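Local atomic coordinates of uncharacterized protein (Bacteroides ovatus, PDB entry 4IRT), a protein that is of unknown function but, as a BNR-repeat protein of the beta-propeller clan, is a putative neuraminidase that may act on sialic acid-containing glycans. Residues Lys11-Thr16 with Gly67-Ala72; Asn19-Arg24 with His73-Met78; Asn25-Thr30 with Glu366-Thr371; Val124-Phe129 with Val140-Ser145. All coordinates share one frame; numbering follows the deposited sequence. Where two conformers were deposited one is given.

In the fold
Interactions 1 to 3 lie where the start of the chain meets neighbouring sheets of a beta-propeller, interaction 3 joining the two ends of the sequence; interaction 4 lies within one blade. Interactions 2 and 3, centred about 8 Å from the centre of the chain, are buried. Interaction 4, about 13 Å from that centre, is largely buried, while interaction 1, about 18 Å from it, has an exposed lysine at its margin. They use CH-pi packing in 1, an arginine grip in 2, carboxylate, amide and hydroxyl bonds in 3, antiparallel pairing broken by a beta bulge in 4. Ser-77 OG bonded to Pro-127 O joins 2 to 4, and Met-78 N to Asn-26 O joins 2 to 3.

Interaction 1: residues Lys11-Thr16 with Gly67-Ala72; sequences KGYSCT and GNVKDA
Tyr-13 lays its ring against Val-69, in the loop that carries a type I turn from Asn-68 to Asp-71. With CG turned trans to the backbone N (chi1 -168°), the ring projects from CB straight at the loop. Its inner carbons come first: CD2 lies 3.6 Å from Val-69 CB. Val-69 CG2 then sits almost exactly over the ring centre, 3.5 Å from the centroid and 10° off the normal, a CH-pi contact on one face; the backbone N of Cys-15 lies over the rim of the opposite face. Farther out, CE2 meets Val-69 O. At the tip, OH lies 3.8 Å from Lys-70 CG and is hydrogen-bonded to a water (2.5 Å), and the same water accepts from Lys-70 NZ, whose chain bends at its last torsion. Lys-70 also forms a long, weak ion pair with Glu-397. Beside the ring, with its oxygen in the ring plane at the edge, Thr-16 donates from OG1 to Val-69 O (2.7 Å), nearly along the C=O axis; the same OG1 accepts from Val-18 N. Thr-16 CG2 rests 3.6 Å from Lys-70 O. Valine thus serves twice, its methyl packing on the aromatic face and its carbonyl taking the hydroxyl. The buried Val-69 O is satisfied by Thr-16 OG1, while the Tyr-13 hydroxyl and the exposed Lys-70 share a water.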
loop_
_atom_site.group_PDB
_atom_site.type_symbol
_atom_site.label_atom_id
_atom_site.label_comp_id
_atom_site.label_asym_id
_atom_site.label_seq_id
_atom_site.Cartn_x
_atom_site.Cartn_y
_atom_site.Cartn_z
ATOM N N LYS A 11 12.663 6.218 17.462
ATOM C CA LYS A 11 13.556 6.438 16.345
ATOM C C LYS A 11 13.705 5.153 15.544
ATOM O O LYS A 11 13.726 4.050 16.111
ATOM C CB LYS A 11 14.899 6.937 16.839
ATOM C CG LYS A 11 14.788 8.335 17.415
ATOM C CD LYS A 11 16.119 8.919 17.835
ATOM C CE LYS A 11 15.946 10.396 18.209
ATOM N NZ LYS A 11 17.224 11.086 18.595
ATOM N N GLY A 12 13.820 5.313 14.235
ATOM C CA GLY A 12 13.942 4.184 13.325
ATOM C C GLY A 12 14.961 4.447 12.258
ATOM O O GLY A 12 15.392 5.579 12.071
ATOM N N TYR A 13 15.370 3.388 11.570
ATOM C CA TYR A 13 16.308 3.519 10.463
ATOM C C TYR A 13 15.841 4.560 9.448
ATOM O O TYR A 13 14.688 4.511 9.053
ATOM C CB TYR A 13 16.399 2.192 9.738
ATOM C CG TYR A 13 17.523 2.088 8.754
ATOM C CD1 TYR A 13 18.844 2.042 9.177
ATOM C CD2 TYR A 13 17.263 1.993 7.386
ATOM C CE1 TYR A 13 19.890 1.932 8.267
ATOM C CE2 TYR A 13 18.305 1.874 6.468
ATOM C CZ TYR A 13 19.610 1.843 6.920
ATOM O OH TYR A 13 20.630 1.701 6.012
ATOM N N SER A 14 16.746 5.448 9.016
ATOM C CA SER A 14 16.429 6.503 8.046
ATOM C C SER A 14 17.359 6.583 6.836
ATOM O O SER A 14 17.209 7.474 5.981
ATOM C CB SER A 14 16.396 7.881 8.762
ATOM O OG SER A 14 15.275 7.968 9.631
ATOM N N CYS A 15 18.325 5.677 6.729
ATOM C CA CYS A 15 19.315 5.799 5.656
ATOM C C CYS A 15 18.765 5.386 4.289
ATOM O O CYS A 15 19.316 5.785 3.254
ATOM C CB CYS A 15 20.566 4.984 5.970
ATOM S SG CYS A 15 21.478 5.535 7.439
ATOM N N THR A 16 17.716 4.558 4.300
ATOM C CA THR A 16 16.898 4.274 3.139
ATOM C C THR A 16 15.430 4.505 3.519
ATOM O O THR A 16 15.123 4.745 4.672
ATOM C CB THR A 16 17.015 2.809 2.651
ATOM O OG1 THR A 16 16.336 1.954 3.588
ATOM C CG2 THR A 16 18.475 2.380 2.464
ATOM N N GLY A 67 16.182 -7.183 9.317
ATOM C CA GLY A 67 16.040 -7.105 7.870
ATOM C C GLY A 67 17.206 -6.405 7.171
ATOM O O GLY A 67 17.984 -5.646 7.789
ATOM N N ASN A 68 17.345 -6.664 5.882
ATOM C CA ASN A 68 18.339 -5.968 5.052
ATOM C C ASN A 68 17.861 -4.558 4.719
ATOM O O ASN A 68 17.433 -4.291 3.623
ATOM C CB ASN A 68 18.614 -6.750 3.783
ATOM C CG ASN A 68 19.696 -6.122 2.948
ATOM O OD1 ASN A 68 20.529 -5.364 3.465
ATOM N ND2 ASN A 68 19.705 -6.433 1.656
ATOM N N VAL A 69 17.942 -3.677 5.691
ATOM C CA VAL A 69 17.400 -2.329 5.597
ATOM C C VAL A 69 18.087 -1.442 4.544
ATOM O O VAL A 69 17.491 -0.487 4.069
ATOM C CB VAL A 69 17.396 -1.623 6.980
ATOM C CG1 VAL A 69 16.437 -2.346 7.935
ATOM C CG2 VAL A 69 18.784 -1.566 7.587
ATOM N N LYS A 70 19.311 -1.786 4.135
ATOM C CA LYS A 70 19.952 -1.116 2.992
ATOM C C LYS A 70 19.248 -1.302 1.656
ATOM O O LYS A 70 19.510 -0.539 0.726
ATOM C CB LYS A 70 21.421 -1.562 2.874
ATOM C CG LYS A 70 22.263 -1.008 3.987
ATOM C CD LYS A 70 23.707 -1.408 3.823
ATOM C CE LYS A 70 24.501 -1.193 5.105
ATOM N NZ LYS A 70 24.814 0.249 5.272
ATOM N N ASP A 71 18.342 -2.277 1.553
ATOM C CA ASP A 71 17.472 -2.457 0.381
ATOM C C ASP A 71 16.052 -2.009 0.728
ATOM O O ASP A 71 15.311 -2.694 1.459
ATOM C CB ASP A 71 17.484 -3.925 -0.068
ATOM C CG ASP A 71 16.856 -4.130 -1.415
ATOM O OD1 ASP A 71 15.930 -3.383 -1.782
ATOM O OD2 ASP A 71 17.252 -5.098 -2.111
ATOM N N ALA A 72 15.661 -0.857 0.207
ATOM C CA ALA A 72 14.329 -0.294 0.478
ATOM C C ALA A 72 13.179 -1.134 -0.017
ATOM O O ALA A 72 12.030 -0.826 0.298
ATOM C CB ALA A 72 14.228 1.123 -0.109
HETATM O O HOH W 1 22.948 1.932 6.982
#

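Interaction 2: residues Asn19-Arg24 with His73-Met78; sequences NTTVFR and HNIISM
Arg-24 grips Ile-76 and Phe-23 packs on Ile-75, at the approach to strand 76-80 of a propeller blade. Both come from a loop folded by a type I turn from Thr-21 to Arg-24 and an ST turn in which Thr-21 OG1 accepts from Phe-23 N. The polar part is a side-on grip: Arg-24 NE gives Ile-76 O a bond of 2.8 Å in the carbonyl plane, bent only to 161°, while NH2 reaches the same oxygen at 3.1 Å from above that plane. The third nitrogen, NH1, donates back to Asn-19 O at 2.8 Å, and NH2 has a second partner in Ser-38 O. Acceptors in the guanidinium plane on two sides fix the rotation of the group. Ile-76 runs alongside, its CB 3.6 Å from Arg-24 NH2. The apolar part centres on Ile-75, which Arg-24 slides past in the opposite direction, CG 4.0 Å from Ile-75 CB. Phe-23 CE1 meets Ile-75 CG1 at 3.7 Å, and Ile-75 CG2 touches both this ring carbon and Thr-21 OG1. Phe-23 takes the position between its N and carbonyl carbon (chi1 54°), which tucks the ring beneath Thr-21: OG1 stands 3.2 Å above the ring, over its centre.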
loop_
_atom_site.group_PDB
_atom_site.type_symbol
_atom_site.label_atom_id
_atom_site.label_comp_id
_atom_site.label_asym_id
_atom_site.label_seq_id
_atom_site.Cartn_x
_atom_site.Cartn_y
_atom_site.Cartn_z
ATOM N N ASN A 19 11.302 1.943 5.753
ATOM C CA ASN A 19 10.191 2.060 6.698
ATOM C C ASN A 19 9.018 2.845 6.154
ATOM O O ASN A 19 7.952 2.825 6.763
ATOM C CB ASN A 19 10.647 2.740 7.986
ATOM C CG ASN A 19 11.410 1.827 8.917
ATOM O OD1 ASN A 19 11.255 0.603 8.919
ATOM N ND2 ASN A 19 12.220 2.434 9.756
ATOM N N THR A 20 9.206 3.535 5.017
ATOM C CA THR A 20 8.259 4.548 4.551
ATOM C C THR A 20 7.947 4.408 3.031
ATOM O O THR A 20 8.102 5.352 2.263
ATOM C CB THR A 20 8.819 5.958 4.835
ATOM O OG1 THR A 20 10.098 6.112 4.171
ATOM C CG2 THR A 20 8.998 6.193 6.328
ATOM N N THR A 21 7.558 3.221 2.578
ATOM C CA THR A 21 7.112 3.075 1.201
ATOM C C THR A 21 5.589 3.005 1.177
ATOM O O THR A 21 4.930 2.700 2.187
ATOM C CB THR A 21 7.675 1.832 0.490
ATOM O OG1 THR A 21 6.902 0.677 0.862
ATOM C CG2 THR A 21 9.178 1.636 0.795
ATOM N N VAL A 22 5.029 3.326 0.016
ATOM C CA VAL A 22 3.585 3.379 -0.174
ATOM C C VAL A 22 2.977 1.977 -0.069
ATOM O O VAL A 22 1.784 1.848 0.216
ATOM C CB VAL A 22 3.249 4.043 -1.542
ATOM C CG1 VAL A 22 3.540 3.086 -2.697
ATOM C CG2 VAL A 22 1.817 4.507 -1.597
ATOM N N PHE A 23 3.803 0.942 -0.227
ATOM C CA PHE A 23 3.325 -0.422 -0.332
ATOM C C PHE A 23 3.507 -1.240 0.964
ATOM O O PHE A 23 3.387 -2.451 0.957
ATOM C CB PHE A 23 3.900 -1.146 -1.553
ATOM C CG PHE A 23 5.395 -1.129 -1.646
ATOM C CD1 PHE A 23 6.162 -2.075 -0.997
ATOM C CD2 PHE A 23 6.038 -0.180 -2.441
ATOM C CE1 PHE A 23 7.541 -2.042 -1.081
ATOM C CE2 PHE A 23 7.416 -0.152 -2.541
ATOM C CZ PHE A 23 8.169 -1.080 -1.857
ATOM N N ARG A 24 3.739 -0.559 2.075
ATOM C CA ARG A 24 3.613 -1.198 3.374
ATOM C C ARG A 24 2.132 -1.396 3.695
ATOM O O ARG A 24 1.389 -0.438 3.894
ATOM C CB ARG A 24 4.319 -0.349 4.429
ATOM C CG ARG A 24 5.825 -0.230 4.177
ATOM C CD ARG A 24 6.636 0.167 5.428
ATOM N NE ARG A 24 6.411 -0.770 6.523
ATOM C CZ ARG A 24 6.506 -0.519 7.831
ATOM N NH1 ARG A 24 6.989 0.640 8.313
ATOM N NH2 ARG A 24 6.182 -1.481 8.698
ATOM N N HIS A 73 13.439 -2.172 -0.824
ATOM C CA HIS A 73 12.383 -3.115 -1.171
ATOM C C HIS A 73 11.904 -3.960 -0.007
ATOM O O HIS A 73 10.762 -4.467 -0.018
ATOM C CB HIS A 73 12.825 -4.078 -2.267
ATOM C CG HIS A 73 13.058 -3.407 -3.583
ATOM N ND1 HIS A 73 14.253 -2.812 -3.912
ATOM C CD2 HIS A 73 12.237 -3.216 -4.642
ATOM C CE1 HIS A 73 14.154 -2.273 -5.116
ATOM N NE2 HIS A 73 12.950 -2.531 -5.592
ATOM N N ASN A 74 12.798 -4.144 0.961
ATOM C CA ASN A 74 12.696 -5.216 1.946
ATOM C C ASN A 74 11.776 -4.874 3.156
ATOM O O ASN A 74 12.115 -5.084 4.333
ATOM C CB ASN A 74 14.091 -5.617 2.414
ATOM C CG ASN A 74 14.877 -6.375 1.359
ATOM O OD1 ASN A 74 14.926 -5.973 0.182
ATOM N ND2 ASN A 74 15.518 -7.461 1.774
ATOM N N ILE A 75 10.595 -4.362 2.819
ATOM C CA ILE A 75 9.667 -3.804 3.805
ATOM C C ILE A 75 9.012 -4.826 4.728
ATOM O O ILE A 75 9.040 -6.037 4.476
ATOM C CB ILE A 75 8.569 -2.989 3.096
ATOM C CG1 ILE A 75 7.737 -3.895 2.165
ATOM C CG2 ILE A 75 9.211 -1.854 2.322
ATOM C CD1 ILE A 75 6.408 -4.264 2.740
ATOM N N ILE A 76 8.398 -4.301 5.769
ATOM C CA ILE A 76 7.576 -5.044 6.712
ATOM C C ILE A 76 6.103 -4.700 6.424
ATOM O O ILE A 76 5.707 -3.506 6.410
ATOM C CB ILE A 76 7.845 -4.584 8.156
ATOM C CG1 ILE A 76 9.314 -4.756 8.559
ATOM C CG2 ILE A 76 6.916 -5.312 9.145
ATOM C CD1 ILE A 76 9.763 -3.708 9.571
ATOM N N SER A 77 5.288 -5.727 6.251
ATOM C CA SER A 77 3.840 -5.581 6.255
ATOM C C SER A 77 3.244 -6.414 7.391
ATOM O O SER A 77 3.613 -7.593 7.586
ATOM C CB SER A 77 3.241 -6.065 4.927
ATOM O OG SER A 77 3.437 -5.150 3.854
HETATM N N MSE A 78 2.292 -5.815 8.104
HETATM C CA MSE A 78 1.598 -6.456 9.220
HETATM C C MSE A 78 0.093 -6.337 9.112
HETATM O O MSE A 78 -0.450 -5.520 8.332
HETATM C CB MSE A 78 2.077 -5.849 10.536
HETATM C CG MSE A 78 1.306 -4.611 10.919
HETATM SE SE MSE A 78 2.044 -3.510 12.360
HETATM C CE MSE A 78 2.189 -4.845 13.713
#

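Interaction 3: residues Asn25-Thr30 with Glu366-Thr371; sequences NNSLVT and EPSHDT
Val-29 and Asp-370 bring the two backbones to a CA-CA distance of 4.8 Å without regular strand pairing, and the approach is marked by a CA-H...O contact from Asp-370 CA to Leu-28 O (3.4 Å); a cis peptide precedes Asn-26. The carboxylate of Asp-370 takes half of the hydrogen bonds between the two segments. CG trans to the backbone N (chi1 -173°) carries it across to Thr-30, and chi2 (-25°) turns both oxygens to that residue: OD1 accepts from Thr-30 N (3.0 Å) and OD2 from Thr-30 OG1 (2.7 Å), each on its syn side and somewhat out of the carboxylate plane. OD1 also caps Leu-373 N and OD2 takes Gln-35 NE2, so four donors surround the group and probably help to keep it ionised. An alanine here would take both oxygens away, and Thr-30 and the first turn of the helix would probably be left without their acceptor. Asn-26 ND2 bridges two acceptors, Thr-371 OG1 at 2.9 Å, almost straight (174°) and in the amide plane, and Leu-28 O at 3.0 Å, tilted from it. The side chains of Leu-28 and Asp-370 cross at about a right angle, Leu-28 CG 4.0 Å from Asp-370 CB. A water accepts from Ser-27 N and donates to His-369 O. Ser-27 OG also donates to Ser-368 OG, though Ser-368 has a second conformer and this link is less certain. Thus Asp-370 is the N-cap of helix 371-377 and fastens the start of that helix to strand 28-31; strand 34-40 lies alongside, with Phe-383 of strand 381-385 against both serines.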
loop_
_atom_site.group_PDB
_atom_site.type_symbol
_atom_site.label_atom_id
_atom_site.label_comp_id
_atom_site.label_asym_id
_atom_site.label_seq_id
_atom_site.Cartn_x
_atom_site.Cartn_y
_atom_site.Cartn_z
ATOM N N ASN A 25 1.702 -2.649 3.724
ATOM C CA ASN A 25 0.292 -2.999 3.881
ATOM C C ASN A 25 0.182 -4.057 4.963
ATOM O O ASN A 25 0.062 -5.260 4.640
ATOM C CB ASN A 25 -0.268 -3.520 2.534
ATOM C CG ASN A 25 -0.553 -2.378 1.548
ATOM O OD1 ASN A 25 -1.443 -1.568 1.771
ATOM N ND2 ASN A 25 0.212 -2.296 0.503
ATOM N N ASN A 26 0.231 -3.675 6.252
ATOM C CA ASN A 26 0.265 -2.317 6.793
ATOM C C ASN A 26 1.509 -2.046 7.639
ATOM O O ASN A 26 2.197 -2.969 8.154
ATOM C CB ASN A 26 -0.921 -2.133 7.737
ATOM C CG ASN A 26 -2.218 -1.911 7.013
ATOM O OD1 ASN A 26 -2.405 -2.338 5.861
ATOM N ND2 ASN A 26 -3.146 -1.258 7.695
ATOM N N SER A 27 1.844 -0.776 7.742
ATOM C CA SER A 27 2.819 -0.336 8.728
ATOM C C SER A 27 2.148 -0.062 10.069
ATOM O O SER A 27 2.786 -0.135 11.108
ATOM C CB SER A 27 3.496 0.945 8.234
ATOM O OG SER A 27 2.544 1.974 8.012
ATOM N N LEU A 28 0.862 0.263 10.016
ATOM C CA LEU A 28 0.084 0.763 11.162
ATOM C C LEU A 28 -1.341 0.220 11.029
ATOM O O LEU A 28 -1.947 0.270 9.945
ATOM C CB LEU A 28 0.073 2.285 11.093
ATOM C CG LEU A 28 -0.511 3.171 12.189
ATOM C CD1 LEU A 28 0.322 3.050 13.451
ATOM C CD2 LEU A 28 -0.538 4.617 11.693
ATOM N N VAL A 29 -1.869 -0.327 12.123
ATOM C CA VAL A 29 -3.151 -0.976 12.058
ATOM C C VAL A 29 -3.807 -1.053 13.413
ATOM O O VAL A 29 -3.176 -1.446 14.398
ATOM C CB VAL A 29 -3.058 -2.362 11.399
ATOM C CG1 VAL A 29 -2.174 -3.304 12.197
ATOM C CG2 VAL A 29 -4.446 -2.968 11.278
ATOM N N THR A 30 -5.071 -0.660 13.442
ATOM C CA THR A 30 -5.912 -0.722 14.649
ATOM C C THR A 30 -6.720 -2.024 14.725
ATOM O O THR A 30 -7.316 -2.454 13.752
ATOM C CB THR A 30 -6.880 0.491 14.695
ATOM O OG1 THR A 30 -6.121 1.688 14.985
ATOM C CG2 THR A 30 -7.969 0.321 15.774
ATOM N N GLU A 366 7.150 8.065 1.716
ATOM C CA GLU A 366 5.857 7.923 1.117
ATOM C C GLU A 366 4.835 7.552 2.177
ATOM O O GLU A 366 5.163 6.924 3.193
ATOM C CB GLU A 366 5.865 6.873 0.015
ATOM C CG GLU A 366 6.900 7.053 -1.082
ATOM C CD GLU A 366 6.763 5.991 -2.156
ATOM O OE1 GLU A 366 6.899 4.783 -1.840
ATOM O OE2 GLU A 366 6.562 6.362 -3.325
ATOM N N PRO A 367 3.563 7.894 1.944
ATOM C CA PRO A 367 2.543 7.574 2.943
ATOM C C PRO A 367 2.130 6.124 3.055
ATOM O O PRO A 367 2.069 5.395 2.051
ATOM C CB PRO A 367 1.316 8.370 2.485
ATOM C CG PRO A 367 1.560 8.606 1.009
ATOM C CD PRO A 367 3.032 8.678 0.813
ATOM N N SER A 368 1.918 5.711 4.313
ATOM C CA SER A 368 1.122 4.529 4.635
ATOM C C SER A 368 0.237 4.943 5.828
ATOM O O SER A 368 0.595 5.854 6.611
ATOM C CB SER A 368 1.989 3.291 4.947
ATOM O OG SER A 368 2.964 3.558 5.941
ATOM N N HIS A 369 -0.938 4.340 5.931
ATOM C CA HIS A 369 -1.938 4.763 6.924
ATOM C C HIS A 369 -2.674 3.589 7.544
ATOM O O HIS A 369 -2.617 2.445 7.042
ATOM C CB HIS A 369 -2.947 5.734 6.269
ATOM C CG HIS A 369 -4.032 5.073 5.450
ATOM N ND1 HIS A 369 -3.850 4.644 4.157
ATOM C CD2 HIS A 369 -5.338 4.855 5.733
ATOM C CE1 HIS A 369 -4.991 4.162 3.684
ATOM N NE2 HIS A 369 -5.910 4.268 4.626
ATOM N N ASP A 370 -3.383 3.883 8.624
ATOM C CA ASP A 370 -4.084 2.882 9.396
ATOM C C ASP A 370 -5.415 2.656 8.689
ATOM O O ASP A 370 -6.437 3.317 8.963
ATOM C CB ASP A 370 -4.238 3.331 10.831
ATOM C CG ASP A 370 -4.816 2.274 11.732
ATOM O OD1 ASP A 370 -5.524 1.364 11.247
ATOM O OD2 ASP A 370 -4.538 2.371 12.953
ATOM N N THR A 371 -5.386 1.717 7.751
ATOM C CA THR A 371 -6.547 1.429 6.914
ATOM C C THR A 371 -7.779 1.079 7.755
ATOM O O THR A 371 -8.885 1.514 7.475
ATOM C CB THR A 371 -6.284 0.265 5.949
ATOM O OG1 THR A 371 -5.810 -0.870 6.683
ATOM C CG2 THR A 371 -5.259 0.641 4.895
HETATM O O HOH W 2 -0.397 0.907 6.781
#

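Interaction 4: residues Val124-Phe129 with Val140-Ser145; sequences VTYPEF and VYRSGS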
loop_
_atom_site.group_PDB
_atom_site.type_symbol
_atom_site.label_atom_id
_atom_site.label_comp_id
_atom_site.label_asym_id
_atom_site.label_seq_id
_atom_site.Cartn_x
_atom_site.Cartn_y
_atom_site.Cartn_z
ATOM N N VAL A 124 9.994 -14.381 -3.002
ATOM C CA VAL A 124 8.927 -13.465 -2.612
ATOM C C VAL A 124 9.431 -12.040 -2.696
ATOM O O VAL A 124 10.601 -11.755 -2.355
ATOM C CB VAL A 124 8.529 -13.737 -1.146
ATOM C CG1 VAL A 124 7.584 -12.678 -0.617
ATOM C CG2 VAL A 124 7.968 -15.149 -0.992
ATOM N N THR A 125 8.546 -11.150 -3.152
ATOM C CA THR A 125 8.766 -9.712 -3.031
ATOM C C THR A 125 7.397 -9.090 -2.717
ATOM O O THR A 125 6.386 -9.620 -3.140
ATOM C CB THR A 125 9.348 -9.077 -4.322
ATOM O OG1 THR A 125 10.451 -9.861 -4.828
ATOM C CG2 THR A 125 9.888 -7.632 -4.084
ATOM N N TYR A 126 7.389 -7.971 -1.993
ATOM C CA TYR A 126 6.186 -7.153 -1.757
ATOM C C TYR A 126 5.062 -7.908 -1.023
ATOM O O TYR A 126 3.960 -8.065 -1.545
ATOM C CB TYR A 126 5.645 -6.563 -3.070
ATOM C CG TYR A 126 6.685 -5.816 -3.873
ATOM C CD1 TYR A 126 7.455 -4.806 -3.291
ATOM C CD2 TYR A 126 6.914 -6.129 -5.203
ATOM C CE1 TYR A 126 8.420 -4.129 -4.016
ATOM C CE2 TYR A 126 7.867 -5.449 -5.945
ATOM C CZ TYR A 126 8.611 -4.451 -5.351
ATOM O OH TYR A 126 9.551 -3.792 -6.101
ATOM N N PRO A 127 5.334 -8.353 0.221
ATOM C CA PRO A 127 4.266 -8.921 1.035
ATOM C C PRO A 127 3.196 -7.879 1.395
ATOM O O PRO A 127 3.548 -6.759 1.781
ATOM C CB PRO A 127 5.003 -9.382 2.302
ATOM C CG PRO A 127 6.173 -8.396 2.411
ATOM C CD PRO A 127 6.596 -8.176 0.983
ATOM N N GLU A 128 1.924 -8.250 1.238
ATOM C CA GLU A 128 0.784 -7.395 1.583
ATOM C C GLU A 128 -0.310 -8.218 2.238
ATOM O O GLU A 128 -0.649 -9.283 1.724
ATOM C CB GLU A 128 0.148 -6.754 0.339
ATOM C CG GLU A 128 1.052 -6.021 -0.630
ATOM C CD GLU A 128 0.389 -5.832 -2.016
ATOM O OE1 GLU A 128 -0.843 -5.734 -2.120
ATOM O OE2 GLU A 128 1.098 -5.833 -3.036
ATOM N N PHE A 129 -0.885 -7.690 3.332
ATOM C CA PHE A 129 -2.004 -8.290 4.030
ATOM C C PHE A 129 -3.254 -7.409 3.868
ATOM O O PHE A 129 -3.153 -6.186 3.843
ATOM C CB PHE A 129 -1.730 -8.405 5.524
ATOM C CG PHE A 129 -0.705 -9.448 5.897
ATOM C CD1 PHE A 129 -1.049 -10.786 5.985
ATOM C CD2 PHE A 129 0.590 -9.072 6.229
ATOM C CE1 PHE A 129 -0.105 -11.733 6.330
ATOM C CE2 PHE A 129 1.522 -10.011 6.591
ATOM C CZ PHE A 129 1.166 -11.347 6.661
ATOM N N VAL A 140 -1.108 -11.292 -0.222
ATOM C CA VAL A 140 -0.729 -11.188 -1.612
ATOM C C VAL A 140 0.761 -10.892 -1.690
ATOM O O VAL A 140 1.295 -10.135 -0.867
ATOM C CB VAL A 140 -1.505 -10.110 -2.383
ATOM C CG1 VAL A 140 -1.011 -10.057 -3.817
ATOM C CG2 VAL A 140 -2.988 -10.396 -2.355
ATOM N N TYR A 141 1.425 -11.497 -2.672
ATOM C CA TYR A 141 2.831 -11.202 -2.912
ATOM C C TYR A 141 3.168 -11.454 -4.372
ATOM O O TYR A 141 2.375 -12.069 -5.091
ATOM C CB TYR A 141 3.727 -12.031 -1.974
ATOM C CG TYR A 141 3.718 -13.546 -2.176
ATOM C CD1 TYR A 141 2.690 -14.315 -1.666
ATOM C CD2 TYR A 141 4.730 -14.199 -2.875
ATOM C CE1 TYR A 141 2.667 -15.685 -1.827
ATOM C CE2 TYR A 141 4.721 -15.576 -3.031
ATOM C CZ TYR A 141 3.678 -16.321 -2.504
ATOM O OH TYR A 141 3.632 -17.706 -2.643
ATOM N N ARG A 142 4.342 -10.957 -4.766
ATOM C CA ARG A 142 4.893 -11.220 -6.094
ATOM C C ARG A 142 5.911 -12.348 -5.983
ATOM O O ARG A 142 6.877 -12.291 -5.207
ATOM C CB ARG A 142 5.582 -10.000 -6.730
ATOM C CG ARG A 142 6.056 -10.281 -8.159
ATOM C CD ARG A 142 6.900 -9.183 -8.797
ATOM N NE ARG A 142 8.281 -9.152 -8.326
ATOM C CZ ARG A 142 9.126 -8.147 -8.573
ATOM N NH1 ARG A 142 8.725 -7.118 -9.310
ATOM N NH2 ARG A 142 10.362 -8.172 -8.105
ATOM N N SER A 143 5.678 -13.391 -6.757
ATOM C CA SER A 143 6.587 -14.514 -6.810
ATOM C C SER A 143 7.446 -14.442 -8.063
ATOM O O SER A 143 6.919 -14.288 -9.174
ATOM C CB SER A 143 5.807 -15.831 -6.850
ATOM O OG SER A 143 6.726 -16.914 -6.901
ATOM N N GLY A 144 8.758 -14.597 -7.901
ATOM C CA GLY A 144 9.669 -14.705 -9.064
ATOM C C GLY A 144 10.932 -13.895 -8.830
ATOM O O GLY A 144 10.950 -12.976 -8.021
ATOM N N SER A 145 11.993 -14.280 -9.525
ATOM C CA SER A 145 13.264 -13.558 -9.496
ATOM C C SER A 145 13.702 -13.295 -10.937
ATOM O O SER A 145 13.164 -13.895 -11.872
ATOM C CB SER A 145 14.342 -14.391 -8.774
ATOM O OG SER A 145 13.971 -14.700 -7.429
HETATM O O HOH W 3 9.351 -11.589 -6.430
HETATM O O HOH W 4 10.199 -4.539 -8.606
#
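Thr-125 and Arg-142 form an antiparallel hydrogen-bonded pair, Thr-125 N to Arg-142 O and Arg-142 N to Thr-125 O both at 2.9 Å. Glu-128 and Val-140 pair likewise, with Val-140 N to Glu-128 O at 2.8 Å. Between the pairs the register slips by one residue: a beta bulge, at which Tyr-126 adopts a left-handed backbone conformation (phi 61°, psi 62°). Val-124 packs on the face that carries Ser-143, both methyls meeting the CD2-CE2 side of the Tyr-141 ring, CG2 obliquely and 3.9 Å from CE2. A serine in place of Val-124 would remove both methyls and would probably lose the packing on CD2 and CE2 of Tyr-141, opening a gap there. Farther out, Tyr-141 OH is bonded to Asp-120 O. On the other face Arg-142 runs alongside Thr-125 and Tyr-126; Tyr-126 CE2 lies over the rim of the guanidinium, 3.9 Å from NH1, with the two planes 72° apart. A water joins Tyr-126 OH (2.7 Å) to Arg-142 NH1. Arg-142 has a second conformer, which makes these guanidinium contacts less certain. Another water touches Thr-125 OG1 and Gly-144 O. Thr-125 CG2 lies 3.4 Å above the centre of the Tyr-126 ring, which meets Phe-23 edge-to-face. Trp-181 of strand 178-185 touches Glu-128, Val-140 and Arg-142. Strands 124-131 and 137-143 are the first hairpin of a four-stranded antiparallel meander, the blade of a beta-propeller.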